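Side-chain contacts in ribonuclease H (Uncultured organism, PDB 3U3G), which probably cleaves the RNA strand of RNA/DNA hybrids, as an RNase H1 related to the Sulfolobus tokodaii enzyme: residues A[51-56]-A[74-79]; A[59-64]-A[108-113]. All coordinates share one frame; numbering follows the deposited sequence.

Contact 1 (A[51-56]-A[74-79]); sequences EALIRA and VRMDSE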
loop_
_atom_site.group_PDB
_atom_site.type_symbol
_atom_site.label_atom_id
_atom_site.label_comp_id
_atom_site.label_asym_id
_atom_site.label_seq_id
_atom_site.Cartn_x
_atom_site.Cartn_y
_atom_site.Cartn_z
ATOM N N GLU A 51 2.631 -0.095 6.260
ATOM C CA GLU A 51 1.769 1.033 6.611
ATOM C C GLU A 51 1.081 1.604 5.373
ATOM O O GLU A 51 -0.041 2.094 5.458
ATOM C CB GLU A 51 2.557 2.131 7.334
ATOM C CG GLU A 51 3.035 1.808 8.743
ATOM C CD GLU A 51 1.933 1.877 9.796
ATOM O OE1 GLU A 51 0.719 1.842 9.451
ATOM O OE2 GLU A 51 2.300 1.891 10.996
ATOM N N ALA A 52 1.748 1.582 4.223
ATOM C CA ALA A 52 1.124 2.088 3.014
ATOM C C ALA A 52 -0.061 1.225 2.603
ATOM O O ALA A 52 -1.103 1.745 2.191
ATOM C CB ALA A 52 2.145 2.170 1.882
ATOM N N LEU A 53 0.061 -0.095 2.774
ATOM C CA LEU A 53 -1.084 -0.980 2.555
ATOM C C LEU A 53 -2.234 -0.683 3.533
ATOM O O LEU A 53 -3.402 -0.676 3.131
ATOM C CB LEU A 53 -0.673 -2.454 2.668
ATOM C CG LEU A 53 0.229 -3.022 1.581
ATOM C CD1 LEU A 53 0.846 -4.332 2.059
ATOM C CD2 LEU A 53 -0.598 -3.243 0.326
ATOM N N ILE A 54 -1.906 -0.526 4.816
ATOM C CA ILE A 54 -2.927 -0.188 5.804
ATOM C C ILE A 54 -3.659 1.114 5.425
ATOM O O ILE A 54 -4.881 1.180 5.464
ATOM C CB ILE A 54 -2.313 -0.117 7.204
ATOM C CG1 ILE A 54 -1.855 -1.521 7.616
ATOM C CG2 ILE A 54 -3.312 0.447 8.202
ATOM C CD1 ILE A 54 -1.016 -1.544 8.868
ATOM N N ARG A 55 -2.905 2.100 4.958
ATOM C CA ARG A 55 -3.484 3.356 4.511
ATOM C C ARG A 55 -4.337 3.187 3.263
ATOM O O ARG A 55 -5.443 3.716 3.203
ATOM C CB ARG A 55 -2.399 4.404 4.277
ATOM C CG ARG A 55 -2.871 5.669 3.560
ATOM C CD ARG A 55 -3.930 6.478 4.340
ATOM N NE ARG A 55 -4.275 7.732 3.643
ATOM C CZ ARG A 55 -3.603 8.867 3.791
ATOM N NH1 ARG A 55 -3.904 9.917 3.034
ATOM N NH2 ARG A 55 -2.644 8.957 4.705
ATOM N N ALA A 56 -3.889 2.364 2.314
ATOM C CA ALA A 56 -4.742 2.083 1.152
ATOM C C ALA A 56 -6.070 1.442 1.536
ATOM O O ALA A 56 -7.122 1.806 1.005
ATOM C CB ALA A 56 -4.006 1.227 0.124
ATOM N N VAL A 74 -4.369 -4.734 -5.816
ATOM C CA VAL A 74 -3.253 -3.959 -5.268
ATOM C C VAL A 74 -1.963 -4.383 -5.951
ATOM O O VAL A 74 -1.657 -5.580 -6.011
ATOM C CB VAL A 74 -3.103 -4.188 -3.750
ATOM C CG1 VAL A 74 -1.805 -3.542 -3.252
ATOM C CG2 VAL A 74 -4.291 -3.630 -3.006
ATOM N N ARG A 75 -1.307 -3.419 -6.589
ATOM C CA ARG A 75 -0.048 -3.619 -7.295
ATOM C C ARG A 75 1.121 -3.086 -6.484
ATOM O O ARG A 75 1.075 -1.969 -5.967
ATOM C CB ARG A 75 -0.096 -2.923 -8.655
ATOM C CG ARG A 75 -1.172 -3.520 -9.547
ATOM C CD ARG A 75 -1.345 -2.785 -10.864
ATOM N NE ARG A 75 -2.379 -3.441 -11.670
ATOM C CZ ARG A 75 -2.735 -3.054 -12.891
ATOM N NH1 ARG A 75 -2.144 -2.011 -13.453
ATOM N NH2 ARG A 75 -3.747 -3.664 -13.503
ATOM N N MET A 76 2.137 -3.922 -6.303
ATOM C CA MET A 76 3.306 -3.557 -5.517
ATOM C C MET A 76 4.540 -3.980 -6.279
ATOM O O MET A 76 4.549 -5.040 -6.903
ATOM C CB MET A 76 3.289 -4.316 -4.195
ATOM C CG MET A 76 2.048 -4.079 -3.362
ATOM S SD MET A 76 2.049 -5.045 -1.846
ATOM C CE MET A 76 2.591 -3.830 -0.650
ATOM N N ASP A 77 5.625 -3.229 -6.124
ATOM C CA ASP A 77 6.867 -3.612 -6.771
ATOM C C ASP A 77 7.803 -4.446 -5.900
ATOM O O ASP A 77 8.846 -4.899 -6.377
ATOM C CB ASP A 77 7.578 -2.407 -7.417
ATOM C CG ASP A 77 8.132 -1.416 -6.398
ATOM O OD1 ASP A 77 7.380 -1.046 -5.480
ATOM O OD2 ASP A 77 9.122 -0.722 -6.743
ATOM N N SER A 78 7.291 -4.917 -4.770
ATOM C CA SER A 78 8.038 -5.858 -3.942
ATOM C C SER A 78 7.443 -7.255 -4.108
ATOM O O SER A 78 6.347 -7.529 -3.626
ATOM C CB SER A 78 7.959 -5.447 -2.467
ATOM O OG SER A 78 8.432 -6.494 -1.628
ATOM N N GLU A 79 8.164 -8.149 -4.776
ATOM C CA GLU A 79 7.660 -9.496 -4.937
ATOM C C GLU A 79 7.527 -10.196 -3.582
ATOM O O GLU A 79 6.562 -10.921 -3.341
ATOM C CB GLU A 79 8.518 -10.326 -5.905
ATOM C CG GLU A 79 7.863 -11.664 -6.188
ATOM C CD GLU A 79 8.550 -12.493 -7.249
ATOM O OE1 GLU A 79 9.559 -12.041 -7.816
ATOM O OE2 GLU A 79 8.010 -13.578 -7.546
#

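Contact 2 (A[59-64]-A[108-113]); sequences DLQMFG and MERVPN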
loop_
_atom_site.group_PDB
_atom_site.type_symbol
_atom_site.label_atom_id
_atom_site.label_comp_id
_atom_site.label_asym_id
_atom_site.label_seq_id
_atom_site.Cartn_x
_atom_site.Cartn_y
_atom_site.Cartn_z
ATOM N N ASP A 59 -8.206 4.203 2.893
ATOM C CA ASP A 59 -8.691 5.032 1.789
ATOM C C ASP A 59 -9.897 4.366 1.152
ATOM O O ASP A 59 -10.868 5.029 0.795
ATOM C CB ASP A 59 -7.595 5.173 0.730
ATOM C CG ASP A 59 -6.427 6.039 1.193
ATOM O OD1 ASP A 59 -6.617 6.936 2.042
ATOM O OD2 ASP A 59 -5.372 5.956 0.537
ATOM N N LEU A 60 -9.816 3.051 0.973
ATOM C CA LEU A 60 -10.910 2.335 0.327
ATOM C C LEU A 60 -12.268 2.600 0.974
ATOM O O LEU A 60 -13.305 2.547 0.300
ATOM C CB LEU A 60 -10.624 0.830 0.295
ATOM C CG LEU A 60 -9.639 0.388 -0.780
ATOM C CD1 LEU A 60 -9.409 -1.116 -0.694
ATOM C CD2 LEU A 60 -10.193 0.780 -2.152
ATOM N N GLN A 61 -12.309 2.751 2.301
ATOM C CA GLN A 61 -13.581 2.984 2.972
ATOM C C GLN A 61 -14.302 4.220 2.459
ATOM O O GLN A 61 -15.521 4.323 2.548
ATOM C CB GLN A 61 -13.398 3.095 4.476
ATOM C CG GLN A 61 -12.729 1.887 5.104
ATOM C CD GLN A 61 -13.426 1.441 6.375
ATOM O OE1 GLN A 61 -14.385 0.673 6.334
ATOM N NE2 GLN A 61 -13.032 2.029 7.496
ATOM N N MET A 62 -13.555 5.159 1.887
ATOM C CA MET A 62 -14.174 6.387 1.426
ATOM C C MET A 62 -15.024 6.232 0.167
ATOM O O MET A 62 -15.851 7.092 -0.123
ATOM C CB MET A 62 -13.124 7.472 1.254
ATOM C CG MET A 62 -12.392 7.790 2.551
ATOM S SD MET A 62 -13.432 8.584 3.803
ATOM C CE MET A 62 -13.283 10.288 3.248
ATOM N N PHE A 63 -14.888 5.093 -0.514
ATOM C CA PHE A 63 -15.751 4.775 -1.655
ATOM C C PHE A 63 -17.152 4.421 -1.207
ATOM O O PHE A 63 -18.071 4.385 -2.027
ATOM C CB PHE A 63 -15.150 3.640 -2.497
ATOM C CG PHE A 63 -13.981 4.065 -3.339
ATOM C CD1 PHE A 63 -14.184 4.767 -4.522
ATOM C CD2 PHE A 63 -12.686 3.704 -2.989
ATOM C CE1 PHE A 63 -13.110 5.136 -5.323
ATOM C CE2 PHE A 63 -11.610 4.025 -3.803
ATOM C CZ PHE A 63 -11.818 4.771 -4.967
ATOM N N GLY A 64 -17.286 3.995 0.048
ATOM C CA GLY A 64 -18.585 3.730 0.629
ATOM C C GLY A 64 -19.367 2.800 -0.253
ATOM O O GLY A 64 -18.933 1.680 -0.520
ATOM N N MET A 108 -9.857 -9.146 4.785
ATOM C CA MET A 108 -10.982 -10.077 4.854
ATOM C C MET A 108 -12.307 -9.397 5.184
ATOM O O MET A 108 -13.355 -9.763 4.658
ATOM C CB MET A 108 -10.695 -11.209 5.845
ATOM C CG MET A 108 -11.821 -12.214 5.971
ATOM S SD MET A 108 -11.868 -13.398 4.607
ATOM C CE MET A 108 -10.458 -14.436 5.009
ATOM N N GLU A 109 -12.282 -8.437 6.065
ATOM C CA GLU A 109 -13.480 -7.765 6.505
ATOM C C GLU A 109 -13.992 -6.798 5.461
ATOM O O GLU A 109 -15.141 -6.757 5.247
ATOM C CB GLU A 109 -13.193 -7.041 7.824
ATOM C CG GLU A 109 -14.233 -6.005 8.237
ATOM C CD GLU A 109 -13.972 -5.466 9.581
ATOM O OE1 GLU A 109 -13.261 -4.473 9.695
ATOM O OE2 GLU A 109 -14.414 -6.138 10.505
ATOM N N ARG A 110 -13.129 -5.984 4.879
ATOM C CA ARG A 110 -13.558 -4.888 3.989
ATOM C C ARG A 110 -13.612 -5.290 2.517
ATOM O O ARG A 110 -14.372 -4.759 1.775
ATOM C CB ARG A 110 -12.603 -3.693 4.086
ATOM C CG ARG A 110 -12.615 -2.982 5.390
ATOM C CD ARG A 110 -11.786 -1.676 5.359
ATOM N NE ARG A 110 -11.573 -1.364 6.708
ATOM C CZ ARG A 110 -10.587 -0.654 7.179
ATOM N NH1 ARG A 110 -9.721 -0.089 6.382
ATOM N NH2 ARG A 110 -10.435 -0.544 8.476
ATOM N N VAL A 111 -12.677 -6.141 2.111
ATOM C CA VAL A 111 -12.459 -6.421 0.682
ATOM C C VAL A 111 -11.960 -7.850 0.466
ATOM O O VAL A 111 -10.887 -8.039 0.059
ATOM C CB VAL A 111 -11.496 -5.413 -0.024
ATOM C CG1 VAL A 111 -12.132 -4.231 -0.445
ATOM C CG2 VAL A 111 -10.405 -5.035 0.854
ATOM N N PRO A 112 -12.777 -8.843 0.779
ATOM C CA PRO A 112 -12.252 -10.207 0.830
ATOM C C PRO A 112 -11.844 -10.760 -0.539
ATOM O O PRO A 112 -11.065 -11.719 -0.609
ATOM C CB PRO A 112 -13.430 -11.016 1.400
ATOM C CG PRO A 112 -14.628 -10.150 1.189
ATOM C CD PRO A 112 -14.121 -8.752 1.368
ATOM N N ASN A 113 -12.232 -10.080 -1.610
ATOM C CA ASN A 113 -11.794 -10.510 -2.934
ATOM C C ASN A 113 -10.655 -9.688 -3.513
ATOM O O ASN A 113 -10.287 -9.868 -4.669
ATOM C CB ASN A 113 -12.971 -10.546 -3.898
ATOM C CG ASN A 113 -14.063 -11.482 -3.436
ATOM O OD1 ASN A 113 -13.790 -12.613 -3.016
ATOM N ND2 ASN A 113 -15.282 -10.961 -3.354
#

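Contact 1 (A[51-56]-A[74-79])
Leu53 swings its CG anti to the carbonyl carbon (chi1 -69°), and Met76 does the same before bending at chi3 (100°), so that the methionine's terminal methyl turns in against the leucine's isobutyl group. This is the helix-on-sheet core of the RNase H fold: helix 45-60 lies against the mixed five-stranded sheet, here over strand 71-76. The two side chains cross at about a right angle. Met76 CE is set among the branch atoms of Leu53, 3.3 Å from both CG and CD1 and 3.4 Å from CD2, closer than carbons usually approach, so this spot is tightly filled. The sulfur sits a little farther back, with Met76 SD 3.9 Å from Leu53 CD2. Val74, two residues earlier on the same strand, also sends its CB toward the helix. All three residues are buried and no hydrogen bond links the segments, so the joint is purely apolar. Thr8 of the neighbouring strand 3-12 touches both Leu53 and Met76, which places the contact near the middle of the sheet. Met76 CE thus lies against the whole Leu53 fork, whose CD2 branch also meets Val74 CG1 at 3.8 Å.

Contact 2 (A[59-64]-A[108-113])
Gln61 and Arg110 form the polar half of this contact, a stack of two flat groups where 59-64, which begins on helix 45-60, comes beside the end of helix 94-110. The amide and guanidinium planes are only 9° apart. Gln61 CD sits over one face of the guanidinium, offset toward its rim and 3.4 Å from Arg110 NE, while Gln61 NE2 lies 3.6 Å from Arg110 CZ. The bend in the glutamine at chi2 (-135°) carries CD over the arginine, which runs extended from CG to NE, and chi3 (86°) turns the amide flat against it. Gln61 OE1 is 3.5 Å from Arg110 NE, but the angle is too poor for a hydrogen bond. Arg110 NH1 instead makes a weak hydrogen bond to Leu57 O. The apolar half is lighter: CG1 of Val111, the first residue past helix 94-110, meets Leu60 CD1 at 4.1 Å, the two buried side chains crossing nearly at right angles. Replacing Arg110 with an alanine is likely to leave the Gln61 amide free to turn and the Leu57 carbonyl without its weak donor. The joint thus probably rests on stacked planes and apolar touch rather than directed bonds between the segments.

Overall arrangement
From the N terminus, strands 3-12, 17-26 and 32-41 come first, and then helix 45-60 contributes to both contacts: 51-56 lies in its middle, and 59-64 begins on it and runs on. The chain next returns to the sheet, and 74-79 closes contact 1 across 17 intervening residues. It goes on through helices 79-85 and 94-110 until 108-113 closes contact 2 over 43. The two loops cross, since 59-64 falls inside the first and 74-79 inside the second. Their centres are about 14 Å apart, contact 1 near the middle of the molecule and contact 2 farther out. Helix 45-60 is thereby joined to strand 71-76 and to the end of helix 94-110.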